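Local coordinates for sensor-type histidine kinase PrrB (Mycobacterium tuberculosis, PDB 1YSR), which probably acts as the sensor kinase of the PrrB/PrrA two-component system, passing phosphate from ATP to a protein histidine, and is represented here by its ATP-binding domain, at residues Thr11-Leu14 / Asp15-Ala18; Ile55-Ala58 / Val59-Gly63; Val89-Gly92 / Glu93-Val96; Val119-Gln122 / Ala123-Gly127. All blocks are in the same frame, centred on the assembly; numbering follows the deposited sequence.

Interaction 1 (Thr11-Leu14 / Asp15-Ala18); sequences TDLL and DRAA
Leu13 O accepts a hydrogen bond from Ala17 N at 2.8 Å, one of four successive i to i+4 hydrogen bonds that run from Thr11 to Ala18 within helix 10-24. Beside it, Asp15 N reaches Thr11 O at 3.0 Å and Arg16 N reaches Asp12 O at 2.9 Å, so the backbone sets Asp12 and Arg16 one turn apart on the same flank. The Asp12 carboxylate is swung toward the following turn, with CG opposite the backbone N (chi1 -176°), while the Arg16 chain leaves straight and then folds back at its third torsion (-52°). Asp12 OD2 and Arg16 NH1 form an i to i+4 salt bridge, single-pronged and with the two flat groups turned 61° apart; the modelled separation of 2.3 Å is too short to be taken literally. The guanidinium also lies over the backbone of Leu13, whose CA sits 3.5 Å above one face, offset toward the rim. The Arg16 chain crosses Leu13 at about a right angle, with NH2 3.9 Å from Leu13 CG. The inner side carries apolar groups into the core of the domain. Leu13, Leu14 and Ala17 meet helix 44-61 at Leu47, Val51 and Arg48, whereas Leu14 and Ala18 also rest on Leu32 and Val30 of strand 29-32 and on Ala71 and Leu69 of strand 66-74.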
loop_
_atom_site.group_PDB
_atom_site.type_symbol
_atom_site.label_atom_id
_atom_site.label_comp_id
_atom_site.label_asym_id
_atom_site.label_seq_id
_atom_site.Cartn_x
_atom_site.Cartn_y
_atom_site.Cartn_z
ATOM N N THR A 11 -8.584 2.797 1.271
ATOM C CA THR A 11 -9.668 2.316 0.452
ATOM C C THR A 11 -9.178 1.411 -0.678
ATOM O O THR A 11 -9.719 0.302 -0.882
ATOM C CB THR A 11 -10.514 3.537 -0.027
ATOM O OG1 THR A 11 -10.883 4.311 1.126
ATOM C CG2 THR A 11 -11.750 3.036 -0.726
ATOM N N ASP A 12 -8.134 1.826 -1.390
ATOM C CA ASP A 12 -7.543 1.014 -2.436
ATOM C C ASP A 12 -6.921 -0.244 -1.848
ATOM O O ASP A 12 -6.989 -1.313 -2.452
ATOM C CB ASP A 12 -6.458 1.846 -3.178
ATOM C CG ASP A 12 -5.833 1.108 -4.358
ATOM O OD1 ASP A 12 -6.553 0.734 -5.294
ATOM O OD2 ASP A 12 -4.616 0.874 -4.332
ATOM N N LEU A 13 -6.264 -0.112 -0.680
ATOM C CA LEU A 13 -5.695 -1.261 0.014
ATOM C C LEU A 13 -6.774 -2.339 0.228
ATOM O O LEU A 13 -6.550 -3.521 -0.022
ATOM C CB LEU A 13 -5.097 -0.794 1.375
ATOM C CG LEU A 13 -4.257 -1.863 2.137
ATOM C CD1 LEU A 13 -3.237 -1.150 3.028
ATOM C CD2 LEU A 13 -5.192 -2.643 3.067
ATOM N N LEU A 14 -7.908 -1.930 0.754
ATOM C CA LEU A 14 -9.036 -2.872 0.960
ATOM C C LEU A 14 -9.501 -3.517 -0.358
ATOM O O LEU A 14 -9.817 -4.711 -0.411
ATOM C CB LEU A 14 -10.190 -2.178 1.693
ATOM C CG LEU A 14 -9.896 -1.717 3.152
ATOM C CD1 LEU A 14 -11.107 -0.970 3.788
ATOM C CD2 LEU A 14 -9.529 -2.905 4.024
ATOM N N ASP A 15 -9.614 -2.691 -1.392
ATOM C CA ASP A 15 -10.094 -3.150 -2.719
ATOM C C ASP A 15 -9.133 -4.235 -3.200
ATOM O O ASP A 15 -9.574 -5.282 -3.610
ATOM C CB ASP A 15 -10.188 -1.996 -3.703
ATOM C CG ASP A 15 -11.121 -2.293 -4.903
ATOM O OD1 ASP A 15 -11.895 -3.288 -4.878
ATOM O OD2 ASP A 15 -11.068 -1.487 -5.844
ATOM N N ARG A 16 -7.817 -3.997 -3.117
ATOM C CA ARG A 16 -6.847 -5.015 -3.533
ATOM C C ARG A 16 -6.875 -6.207 -2.638
ATOM O O ARG A 16 -6.724 -7.318 -3.103
ATOM C CB ARG A 16 -5.380 -4.520 -3.595
ATOM C CG ARG A 16 -5.122 -3.291 -4.477
ATOM C CD ARG A 16 -3.595 -2.907 -4.449
ATOM N NE ARG A 16 -2.992 -2.750 -3.110
ATOM C CZ ARG A 16 -2.851 -1.597 -2.433
ATOM N NH1 ARG A 16 -3.279 -0.442 -2.917
ATOM N NH2 ARG A 16 -2.273 -1.604 -1.237
ATOM N N ALA A 17 -7.004 -5.988 -1.321
ATOM C CA ALA A 17 -7.039 -7.111 -0.420
ATOM C C ALA A 17 -8.195 -8.045 -0.785
ATOM O O ALA A 17 -8.063 -9.267 -0.704
ATOM C CB ALA A 17 -7.203 -6.611 1.021
ATOM N N ALA A 18 -9.330 -7.451 -1.103
ATOM C CA ALA A 18 -10.536 -8.284 -1.331
ATOM C C ALA A 18 -10.315 -9.050 -2.647
ATOM O O ALA A 18 -10.595 -10.227 -2.742
ATOM C CB ALA A 18 -11.740 -7.419 -1.419
#

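Interaction 2 (Ile55-Ala58 / Val59-Gly63); sequences IANA and VKHGG
The first torsions of Asn57 (chi1 -86°) and His61 (chi1 -50°) both place CG beside the backbone N, opposite the carbonyl carbon, and bring amide and imidazole together one turn apart. Asn57 OD1 lies at the edge of the His61 ring, near its plane, 3.3 Å from CD2, with amide and ring turned 37° apart. This is a carbon-edge contact; the stronger partners of the amide are Gly115 N, which bonds to OD1, and Asn53 O, which takes ND2. The amide is thereby gripped at both ends and its flip is fixed. Lys60 bends back at its second and third torsions, laying CD 3.9 Å from Ala56 CB, while Lys60 CB sits over the centre of the His61 ring. Regular bonds such as Lys60 N to Ala56 O, 2.7 Å, give way to a wider, pi-type turn at the end. Asn57 O accepts two amides, each nitrogen 3.1 Å from the oxygen: His61 N from above the carbonyl plane, Gly62 N in it. Gly62 N keeps a weak second bond to Ala58 O, and the chain leaves the helix at Gly63 with positive phi. A second subunit packs on this end, with its Arg75 against Val59 and Lys60. The sequence, with Asn53 and Asn57 a turn apart and Lys60 following, matches the N box of GHKL ATPases, the helix that flanks the nucleotide pocket in related histidine kinases.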
loop_
_atom_site.group_PDB
_atom_site.type_symbol
_atom_site.label_atom_id
_atom_site.label_comp_id
_atom_site.label_asym_id
_atom_site.label_seq_id
_atom_site.Cartn_x
_atom_site.Cartn_y
_atom_site.Cartn_z
ATOM N N ILE A 55 -9.185 -11.433 7.302
ATOM C CA ILE A 55 -9.866 -12.334 6.332
ATOM C C ILE A 55 -9.559 -13.799 6.558
ATOM O O ILE A 55 -10.441 -14.628 6.536
ATOM C CB ILE A 55 -9.530 -11.926 4.924
ATOM C CG1 ILE A 55 -9.998 -10.477 4.666
ATOM C CG2 ILE A 55 -10.142 -12.882 3.912
ATOM C CD1 ILE A 55 -9.472 -9.852 3.320
ATOM N N ALA A 56 -8.291 -14.126 6.840
ATOM C CA ALA A 56 -7.932 -15.494 7.038
ATOM C C ALA A 56 -8.572 -16.101 8.265
ATOM O O ALA A 56 -9.040 -17.245 8.246
ATOM C CB ALA A 56 -6.383 -15.636 7.061
ATOM N N ASN A 57 -8.679 -15.332 9.329
ATOM C CA ASN A 57 -9.307 -15.812 10.505
ATOM C C ASN A 57 -10.791 -16.010 10.274
ATOM O O ASN A 57 -11.369 -16.954 10.770
ATOM C CB ASN A 57 -9.026 -14.856 11.651
ATOM C CG ASN A 57 -7.710 -15.180 12.324
ATOM O OD1 ASN A 57 -7.651 -16.146 13.031
ATOM N ND2 ASN A 57 -6.625 -14.476 11.963
ATOM N N ALA A 58 -11.408 -15.111 9.527
ATOM C CA ALA A 58 -12.869 -15.214 9.270
ATOM C C ALA A 58 -13.153 -16.529 8.515
ATOM O O ALA A 58 -14.074 -17.305 8.847
ATOM C CB ALA A 58 -13.327 -14.024 8.462
ATOM N N VAL A 59 -12.289 -16.839 7.558
ATOM C CA VAL A 59 -12.490 -17.999 6.674
ATOM C C VAL A 59 -12.025 -19.260 7.352
ATOM O O VAL A 59 -12.794 -20.201 7.488
ATOM C CB VAL A 59 -11.725 -17.849 5.336
ATOM C CG1 VAL A 59 -11.862 -19.140 4.531
ATOM C CG2 VAL A 59 -12.266 -16.681 4.560
ATOM N N LYS A 60 -10.778 -19.271 7.832
ATOM C CA LYS A 60 -10.218 -20.519 8.349
ATOM C C LYS A 60 -10.815 -20.932 9.645
ATOM O O LYS A 60 -11.095 -22.106 9.839
ATOM C CB LYS A 60 -8.679 -20.512 8.324
ATOM C CG LYS A 60 -8.240 -20.380 6.847
ATOM C CD LYS A 60 -7.097 -19.470 6.612
ATOM C CE LYS A 60 -5.792 -20.164 6.966
ATOM N NZ LYS A 60 -4.753 -19.206 7.362
ATOM N N HIS A 61 -11.086 -19.987 10.521
ATOM C CA HIS A 61 -11.599 -20.319 11.836
ATOM C C HIS A 61 -13.070 -19.996 12.060
ATOM O O HIS A 61 -13.735 -20.634 12.884
ATOM C CB HIS A 61 -10.682 -19.742 12.936
ATOM C CG HIS A 61 -9.231 -20.075 12.728
ATOM N ND1 HIS A 61 -8.735 -21.359 12.845
ATOM C CD2 HIS A 61 -8.184 -19.302 12.345
ATOM C CE1 HIS A 61 -7.443 -21.358 12.564
ATOM N NE2 HIS A 61 -7.083 -20.123 12.259
ATOM N N GLY A 62 -13.614 -19.021 11.338
ATOM C CA GLY A 62 -15.037 -18.670 11.516
ATOM C C GLY A 62 -15.935 -19.385 10.509
ATOM O O GLY A 62 -17.149 -19.399 10.642
ATOM N N GLY A 63 -15.324 -19.964 9.500
ATOM C CA GLY A 63 -16.034 -20.652 8.445
ATOM C C GLY A 63 -16.805 -19.697 7.558
ATOM O O GLY A 63 -17.756 -20.105 6.881
#

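Interaction 3 (Val89-Gly92 / Glu93-Val96); sequences VPEG and ERQV
A type I beta turn at Pro90-Glu93 leads into helix 94-98, just after the glycine-rich G1 box (DxGxG) that belongs to the nucleotide site in related histidine kinases. The turn, with Glu91 and Gly92 at its corners, is closed by Glu93 N bonding to Pro90 O at 2.8 Å, the donor above the carbonyl plane. Glu93 folds back over the proline: its CG stands beside the backbone N (chi1 -68°) and the rest of the chain runs extended, putting the carboxylate oxygen OE1 3.2 Å from Pro90 CD. On the side of the turn facing the domain, Val89 CG1 meets Glu93 CB and Arg94 CG, each at 4.0 Å. Arg94 stretches out along the turn, extended from CG to NE, and its guanidinium lies with one face over Glu91 CA. NH1 comes within 3.8 Å of Glu91 CG, yet the two charged ends stay apart, Glu91 OE2 being 4.7 Å from Arg94 NH1, so the contact there is made by the carbon part of the glutamate. Two waters bridge the start of the helix: Gly92 O accepts a bond from the second water and a weak one from the first; the first takes Gln95 N and the second Val96 N, at 2.8 Å. These first-turn amides are thus served by solvent. The turn stands on the surface, attached to the sheet by its inner side: Val89 and Arg94 both rest on Leu132 of strand 129-134, and Arg94 NH2 bonds to Asn134 OD1 at the end of that strand.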
loop_
_atom_site.group_PDB
_atom_site.type_symbol
_atom_site.label_atom_id
_atom_site.label_comp_id
_atom_site.label_asym_id
_atom_site.label_seq_id
_atom_site.Cartn_x
_atom_site.Cartn_y
_atom_site.Cartn_z
ATOM N N VAL A 89 -17.428 -14.326 17.299
ATOM C CA VAL A 89 -16.597 -14.464 18.490
ATOM C C VAL A 89 -17.554 -14.074 19.615
ATOM O O VAL A 89 -18.057 -12.955 19.634
ATOM C CB VAL A 89 -15.406 -13.457 18.496
ATOM C CG1 VAL A 89 -14.625 -13.518 19.822
ATOM C CG2 VAL A 89 -14.473 -13.781 17.351
ATOM N N PRO A 90 -17.806 -15.009 20.538
ATOM C CA PRO A 90 -18.713 -14.588 21.657
ATOM C C PRO A 90 -18.225 -13.333 22.424
ATOM O O PRO A 90 -17.007 -13.133 22.610
ATOM C CB PRO A 90 -18.745 -15.840 22.560
ATOM C CG PRO A 90 -18.367 -17.008 21.706
ATOM C CD PRO A 90 -17.360 -16.416 20.657
ATOM N N GLU A 91 -19.136 -12.480 22.856
ATOM C CA GLU A 91 -18.767 -11.241 23.586
ATOM C C GLU A 91 -17.698 -11.408 24.683
ATOM O O GLU A 91 -16.810 -10.545 24.855
ATOM C CB GLU A 91 -20.016 -10.635 24.219
ATOM C CG GLU A 91 -19.870 -9.168 24.589
ATOM C CD GLU A 91 -21.122 -8.604 25.263
ATOM O OE1 GLU A 91 -22.057 -9.402 25.587
ATOM O OE2 GLU A 91 -21.168 -7.358 25.484
ATOM N N GLY A 92 -17.779 -12.512 25.432
ATOM C CA GLY A 92 -16.811 -12.788 26.502
ATOM C C GLY A 92 -15.444 -13.258 26.066
ATOM O O GLY A 92 -14.549 -13.439 26.922
ATOM N N GLU A 93 -15.246 -13.436 24.746
ATOM C CA GLU A 93 -14.007 -14.061 24.233
ATOM C C GLU A 93 -13.076 -13.120 23.413
ATOM O O GLU A 93 -11.997 -13.527 22.954
ATOM C CB GLU A 93 -14.323 -15.311 23.419
ATOM C CG GLU A 93 -14.861 -16.430 24.283
ATOM C CD GLU A 93 -15.212 -17.714 23.551
ATOM O OE1 GLU A 93 -14.971 -17.810 22.323
ATOM O OE2 GLU A 93 -15.684 -18.679 24.220
ATOM N N ARG A 94 -13.496 -11.892 23.271
ATOM C CA ARG A 94 -12.805 -10.967 22.360
ATOM C C ARG A 94 -11.356 -10.682 22.770
ATOM O O ARG A 94 -10.408 -10.795 21.953
ATOM C CB ARG A 94 -13.620 -9.701 22.267
ATOM C CG ARG A 94 -14.918 -9.952 21.565
ATOM C CD ARG A 94 -15.800 -8.841 21.734
ATOM N NE ARG A 94 -17.084 -9.024 21.023
ATOM C CZ ARG A 94 -18.117 -8.173 21.135
ATOM N NH1 ARG A 94 -18.035 -7.112 21.945
ATOM N NH2 ARG A 94 -19.250 -8.370 20.456
ATOM N N GLN A 95 -11.162 -10.386 24.047
ATOM C CA GLN A 95 -9.803 -10.116 24.540
ATOM C C GLN A 95 -8.843 -11.302 24.332
ATOM O O GLN A 95 -7.731 -11.133 23.838
ATOM C CB GLN A 95 -9.872 -9.681 25.997
ATOM C CG GLN A 95 -8.484 -9.349 26.627
ATOM C CD GLN A 95 -8.606 -8.940 28.079
ATOM O OE1 GLN A 95 -9.637 -9.189 28.699
ATOM N NE2 GLN A 95 -7.562 -8.268 28.624
ATOM N N VAL A 96 -9.249 -12.512 24.673
ATOM C CA VAL A 96 -8.373 -13.661 24.488
ATOM C C VAL A 96 -8.023 -13.829 23.019
ATOM O O VAL A 96 -6.906 -14.230 22.656
ATOM C CB VAL A 96 -8.996 -14.950 25.083
ATOM C CG1 VAL A 96 -8.257 -16.230 24.601
ATOM C CG2 VAL A 96 -8.954 -14.860 26.604
HETATM O O HOH W 1 -13.171 -10.612 26.237
HETATM O O HOH W 2 -11.499 -12.886 26.285
#

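Interaction 4 (Val119-Gln122 / Ala123-Gly127); sequences VAQQ and AQLHG
Among the hydrogen bonds, two from His126 converge on Gln122 O. ND1 comes in at 2.7 Å and almost straight (173°), with the oxygen in the ring plane, and His126 N arrives at 3.1 Å; they approach from opposite faces of the carbonyl plane. The histidine therefore covers the end of the helix with both its backbone and its ring, and with ND1 as donor, NE2 can accept the amide of Leu43. The backbone finishes as a Schellman motif with Gly127, of positive phi, as the C' residue: Gly127 N bonds to Gln124 O and Gly128 N pairs with Ala123 O. The motif ends helix 117-125 just before strand 129-134. The looser contacts are of van der Waals type. Gln122, folded back at chi2 (-62°), lays NE2 3.6 Å from Leu125 CD1 and OE1 3.7 Å from His126 CE1; that OE1 is buried without a polar partner. Leu125 CG rests 3.4 Å from Gln121 O. Outside the helix, Val119 and Ala123 touch Ala130 of strand 129-134, His126 packs on Leu47 and Leu146, and Gln122 meets Pro7 of a second subunit.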
loop_
_atom_site.group_PDB
_atom_site.type_symbol
_atom_site.label_atom_id
_atom_site.label_comp_id
_atom_site.label_asym_id
_atom_site.label_seq_id
_atom_site.Cartn_x
_atom_site.Cartn_y
_atom_site.Cartn_z
ATOM N N VAL A 119 -3.301 -8.146 14.084
ATOM C CA VAL A 119 -4.162 -7.022 13.882
ATOM C C VAL A 119 -3.991 -5.999 14.994
ATOM O O VAL A 119 -3.782 -4.816 14.746
ATOM C CB VAL A 119 -5.625 -7.475 13.762
ATOM C CG1 VAL A 119 -6.512 -6.298 13.545
ATOM C CG2 VAL A 119 -5.789 -8.460 12.606
ATOM N N ALA A 120 -4.091 -6.433 16.263
ATOM C CA ALA A 120 -3.892 -5.501 17.359
ATOM C C ALA A 120 -2.535 -4.805 17.329
ATOM O O ALA A 120 -2.432 -3.603 17.582
ATOM C CB ALA A 120 -4.113 -6.226 18.724
ATOM N N GLN A 121 -1.499 -5.567 17.008
ATOM C CA GLN A 121 -0.150 -5.034 16.929
ATOM C C GLN A 121 -0.070 -3.887 15.898
ATOM O O GLN A 121 0.498 -2.833 16.148
ATOM C CB GLN A 121 0.797 -6.151 16.524
ATOM C CG GLN A 121 2.284 -5.856 16.675
ATOM C CD GLN A 121 3.123 -6.732 15.750
ATOM O OE1 GLN A 121 4.016 -6.235 15.064
ATOM N NE2 GLN A 121 2.828 -8.022 15.712
ATOM N N GLN A 122 -0.594 -4.146 14.716
ATOM C CA GLN A 122 -0.629 -3.088 13.670
ATOM C C GLN A 122 -1.461 -1.860 14.065
ATOM O O GLN A 122 -1.056 -0.693 13.845
ATOM C CB GLN A 122 -1.041 -3.726 12.329
ATOM C CG GLN A 122 -0.007 -4.661 11.784
ATOM C CD GLN A 122 1.291 -3.895 11.503
ATOM O OE1 GLN A 122 1.263 -2.733 11.082
ATOM N NE2 GLN A 122 2.402 -4.521 11.801
ATOM N N ALA A 123 -2.620 -2.075 14.694
ATOM C CA ALA A 123 -3.438 -0.990 15.150
ATOM C C ALA A 123 -2.656 -0.099 16.130
ATOM O O ALA A 123 -2.678 1.140 16.025
ATOM C CB ALA A 123 -4.711 -1.512 15.758
ATOM N N GLN A 124 -1.946 -0.734 17.054
ATOM C CA GLN A 124 -1.179 -0.017 18.063
ATOM C C GLN A 124 -0.017 0.775 17.436
ATOM O O GLN A 124 0.175 1.940 17.779
ATOM C CB GLN A 124 -0.706 -0.952 19.179
ATOM C CG GLN A 124 -1.695 -1.027 20.397
ATOM C CD GLN A 124 -2.733 -2.180 20.339
ATOM O OE1 GLN A 124 -3.783 -2.053 19.697
ATOM N NE2 GLN A 124 -2.459 -3.282 21.053
ATOM N N LEU A 125 0.662 0.176 16.459
ATOM C CA LEU A 125 1.757 0.845 15.714
ATOM C C LEU A 125 1.264 2.088 15.020
ATOM O O LEU A 125 2.026 3.028 14.807
ATOM C CB LEU A 125 2.401 -0.108 14.690
ATOM C CG LEU A 125 3.356 -1.159 15.237
ATOM C CD1 LEU A 125 3.783 -2.108 14.112
ATOM C CD2 LEU A 125 4.621 -0.535 15.848
ATOM N N HIS A 126 -0.034 2.129 14.699
ATOM C CA HIS A 126 -0.642 3.314 14.055
ATOM C C HIS A 126 -1.334 4.233 15.067
ATOM O O HIS A 126 -2.034 5.153 14.679
ATOM C CB HIS A 126 -1.602 2.904 12.915
ATOM C CG HIS A 126 -0.909 2.278 11.753
ATOM N ND1 HIS A 126 -0.509 0.969 11.737
ATOM C CD2 HIS A 126 -0.482 2.811 10.580
ATOM C CE1 HIS A 126 0.120 0.707 10.604
ATOM N NE2 HIS A 126 0.146 1.819 9.882
ATOM N N GLY A 127 -1.152 3.969 16.364
ATOM C CA GLY A 127 -1.828 4.788 17.370
ATOM C C GLY A 127 -3.335 4.664 17.407
ATOM O O GLY A 127 -4.026 5.575 17.779
#

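All four contacts are local, inside a helix or at one of its ends; they lie in series, none nests in or crosses another, and none closes a long loop. Interaction 1 lies in helix 10-24, which packs on helix 44-61; interaction 2 closes the far end of that second helix. The chain then runs through strands 66-74 and 77-84 before the turn of interaction 3 starts helix 94-98, on the opposite side of the chain's centre from interaction 1. After the unmodelled residues 103-113, interaction 4 ends helix 117-125. Helix 44-61 touches the helices of interactions 1 and 4, while strand 129-134 receives side chains from interactions 3 and 4.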